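Local coordinates for protein putative alcohol dehydrogenase (Sinorhizobium meliloti, PDB 4J6F) that is a putative alcohol dehydrogenase of the medium-chain family that probably oxidises alcohols with a nicotinamide adenine dinucleotide cofactor, perhaps with zinc, at residues H174-D179 with R338-I343. Numbering follows the deposited sequence.
Sequences HVVATD and RLVRYI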
loop_
_atom_site.group_PDB
_atom_site.type_symbol
_atom_site.label_atom_id
_atom_site.label_comp_id
_atom_site.label_asym_id
_atom_site.label_seq_id
_atom_site.Cartn_x
_atom_site.Cartn_y
_atom_site.Cartn_z
ATOM N N HIS A 174 -20.798 -25.100 -7.587
ATOM C CA HIS A 174 -21.369 -25.065 -6.247
ATOM C C HIS A 174 -22.884 -25.120 -6.220
ATOM O O HIS A 174 -23.573 -24.403 -6.954
ATOM C CB HIS A 174 -20.880 -23.846 -5.480
ATOM C CG HIS A 174 -19.422 -23.894 -5.176
ATOM N ND1 HIS A 174 -18.930 -24.327 -3.962
ATOM C CD2 HIS A 174 -18.343 -23.613 -5.944
ATOM C CE1 HIS A 174 -17.609 -24.296 -3.990
ATOM N NE2 HIS A 174 -17.228 -23.863 -5.180
ATOM N N VAL A 175 -23.401 -25.989 -5.365
ATOM C CA VAL A 175 -24.819 -26.017 -5.134
ATOM C C VAL A 175 -25.069 -25.052 -3.987
ATOM O O VAL A 175 -24.561 -25.246 -2.885
ATOM C CB VAL A 175 -25.311 -27.430 -4.789
ATOM C CG1 VAL A 175 -26.773 -27.397 -4.350
ATOM C CG2 VAL A 175 -25.125 -28.341 -5.988
ATOM N N VAL A 176 -25.837 -24.004 -4.262
ATOM C CA VAL A 176 -26.115 -22.980 -3.272
ATOM C C VAL A 176 -27.522 -23.142 -2.671
ATOM O O VAL A 176 -28.525 -23.135 -3.389
ATOM C CB VAL A 176 -25.929 -21.582 -3.889
ATOM C CG1 VAL A 176 -25.960 -20.511 -2.813
ATOM C CG2 VAL A 176 -24.607 -21.515 -4.634
ATOM N N ALA A 177 -27.604 -23.151 -1.353
ATOM C CA ALA A 177 -28.873 -23.358 -0.694
ATOM C C ALA A 177 -29.631 -22.049 -0.681
ATOM O O ALA A 177 -29.630 -21.320 0.298
ATOM C CB ALA A 177 -28.647 -23.840 0.722
ATOM N N THR A 178 -30.286 -21.770 -1.800
ATOM C CA THR A 178 -31.030 -20.518 -1.990
ATOM C C THR A 178 -32.167 -20.651 -2.989
ATOM O O THR A 178 -32.140 -21.495 -3.880
ATOM C CB THR A 178 -30.112 -19.328 -2.381
ATOM O OG1 THR A 178 -30.915 -18.169 -2.612
ATOM C CG2 THR A 178 -29.299 -19.626 -3.642
ATOM N N ASP A 179 -33.157 -19.785 -2.832
ATOM C CA ASP A 179 -34.368 -19.799 -3.647
ATOM C C ASP A 179 -34.268 -18.818 -4.821
ATOM O O ASP A 179 -35.247 -18.569 -5.521
ATOM C CB ASP A 179 -35.582 -19.462 -2.767
ATOM C CG ASP A 179 -35.297 -18.312 -1.785
ATOM O OD1 ASP A 179 -34.493 -18.501 -0.836
ATOM O OD2 ASP A 179 -35.869 -17.216 -1.965
ATOM N N ARG A 338 -17.158 -17.709 2.020
ATOM C CA ARG A 338 -17.842 -16.651 2.745
ATOM C C ARG A 338 -18.888 -16.017 1.855
ATOM O O ARG A 338 -19.978 -15.681 2.311
ATOM C CB ARG A 338 -16.853 -15.587 3.219
ATOM C CG ARG A 338 -17.472 -14.521 4.116
ATOM C CD ARG A 338 -16.441 -13.962 5.085
ATOM N NE ARG A 338 -15.337 -13.313 4.376
ATOM C CZ ARG A 338 -14.107 -13.812 4.227
ATOM N NH1 ARG A 338 -13.763 -14.983 4.749
ATOM N NH2 ARG A 338 -13.210 -13.124 3.538
ATOM N N LEU A 339 -18.558 -15.856 0.579
ATOM C CA LEU A 339 -19.503 -15.281 -0.366
ATOM C C LEU A 339 -20.719 -16.194 -0.518
ATOM O O LEU A 339 -21.859 -15.740 -0.380
ATOM C CB LEU A 339 -18.826 -15.017 -1.707
ATOM C CG LEU A 339 -19.686 -14.629 -2.897
ATOM C CD1 LEU A 339 -20.498 -13.396 -2.543
ATOM C CD2 LEU A 339 -18.782 -14.372 -4.087
ATOM N N VAL A 340 -20.473 -17.481 -0.768
ATOM C CA VAL A 340 -21.563 -18.458 -0.795
ATOM C C VAL A 340 -22.412 -18.300 0.475
ATOM O O VAL A 340 -23.633 -18.134 0.395
ATOM C CB VAL A 340 -21.057 -19.915 -0.981
ATOM C CG1 VAL A 340 -22.183 -20.929 -0.793
ATOM C CG2 VAL A 340 -20.450 -20.085 -2.363
ATOM N N ARG A 341 -21.750 -18.305 1.629
ATOM C CA ARG A 341 -22.414 -18.158 2.912
ATOM C C ARG A 341 -23.293 -16.894 2.969
ATOM O O ARG A 341 -24.438 -16.948 3.433
ATOM C CB ARG A 341 -21.368 -18.157 4.020
ATOM C CG ARG A 341 -21.714 -18.985 5.244
ATOM C CD ARG A 341 -20.461 -19.565 5.894
ATOM N NE ARG A 341 -19.431 -18.557 6.207
ATOM C CZ ARG A 341 -18.167 -18.601 5.775
ATOM N NH1 ARG A 341 -17.749 -19.607 5.009
ATOM N NH2 ARG A 341 -17.317 -17.640 6.111
ATOM N N TYR A 342 -22.770 -15.771 2.469
ATOM C CA TYR A 342 -23.514 -14.505 2.452
ATOM C C TYR A 342 -24.784 -14.596 1.616
ATOM O O TYR A 342 -25.869 -14.164 2.044
ATOM C CB TYR A 342 -22.660 -13.368 1.889
ATOM C CG TYR A 342 -21.694 -12.709 2.851
ATOM C CD1 TYR A 342 -21.856 -12.809 4.234
ATOM C CD2 TYR A 342 -20.629 -11.949 2.368
ATOM C CE1 TYR A 342 -20.965 -12.195 5.107
ATOM C CE2 TYR A 342 -19.737 -11.323 3.232
ATOM C CZ TYR A 342 -19.912 -11.451 4.599
ATOM O OH TYR A 342 -19.037 -10.830 5.445
ATOM N N ILE A 343 -24.630 -15.132 0.408
ATOM C CA ILE A 343 -25.761 -15.389 -0.472
ATOM C C ILE A 343 -26.831 -16.219 0.238
ATOM O O ILE A 343 -28.016 -15.860 0.199
ATOM C CB ILE A 343 -25.322 -16.087 -1.769
ATOM C CG1 ILE A 343 -24.543 -15.112 -2.665
ATOM C CG2 ILE A 343 -26.540 -16.627 -2.497
ATOM C CD1 ILE A 343 -23.622 -15.773 -3.677
#
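V176 meets I343 and V340 through a single methyl group, and this small apolar cluster is the tightest part of the contact. CG1 of V176 lies 3.9 Å from CG2 of I343 and 4.3 Å from CG1 of V340, so one branch of the valine touches two residues a single helical turn apart. Its torsion accounts for the choice of branch: CG1 stands anti to the backbone N (chi1 -169°), beside the carbonyl carbon, and faces the helix. On I343 the short branch, CG2, does the touching, not the longer CG1-CD1 arm, and the V176 and I343 side chains cross at about a right angle. T178 adds a looser apolar touch, with its methyl CG2 4.2 Å from the same CG2 of I343, while its hydroxyl OG1 hydrogen-bonds the backbone N of L180. The CB atoms of V176 and T178 both point toward the helix; between them A177 centres an inverse gamma turn, closed by a weak hydrogen bond from T178 N to V176 O (2.7 Å).

At the H174 end the packing loosens, although that residue is directed at the helix: H174 ND1 stays 4.8 Å from V340 CG2. On the solvent side V175 points away, V175 and A177 are exposed, and so is R341, whose CB points away from the loop. With only 201 Å² buried in total, the two segments pack modestly. Polar ties come from just past the helical segment, where E344 accepts a hydrogen bond from A177 N and K346 forms a salt bridge with D179. As in medium-chain dehydrogenases, the contact joins the GroES-like part to the Rossmann-type coenzyme-binding part: the loop after strand 173-175 of the mixed sheet meets helix 333-344, which follows strand 324-327 at the parallel sheet's edge, with M135 of strand 133-140 touching both V176 and I343 and helix 189-201 packing against L339 and Y342.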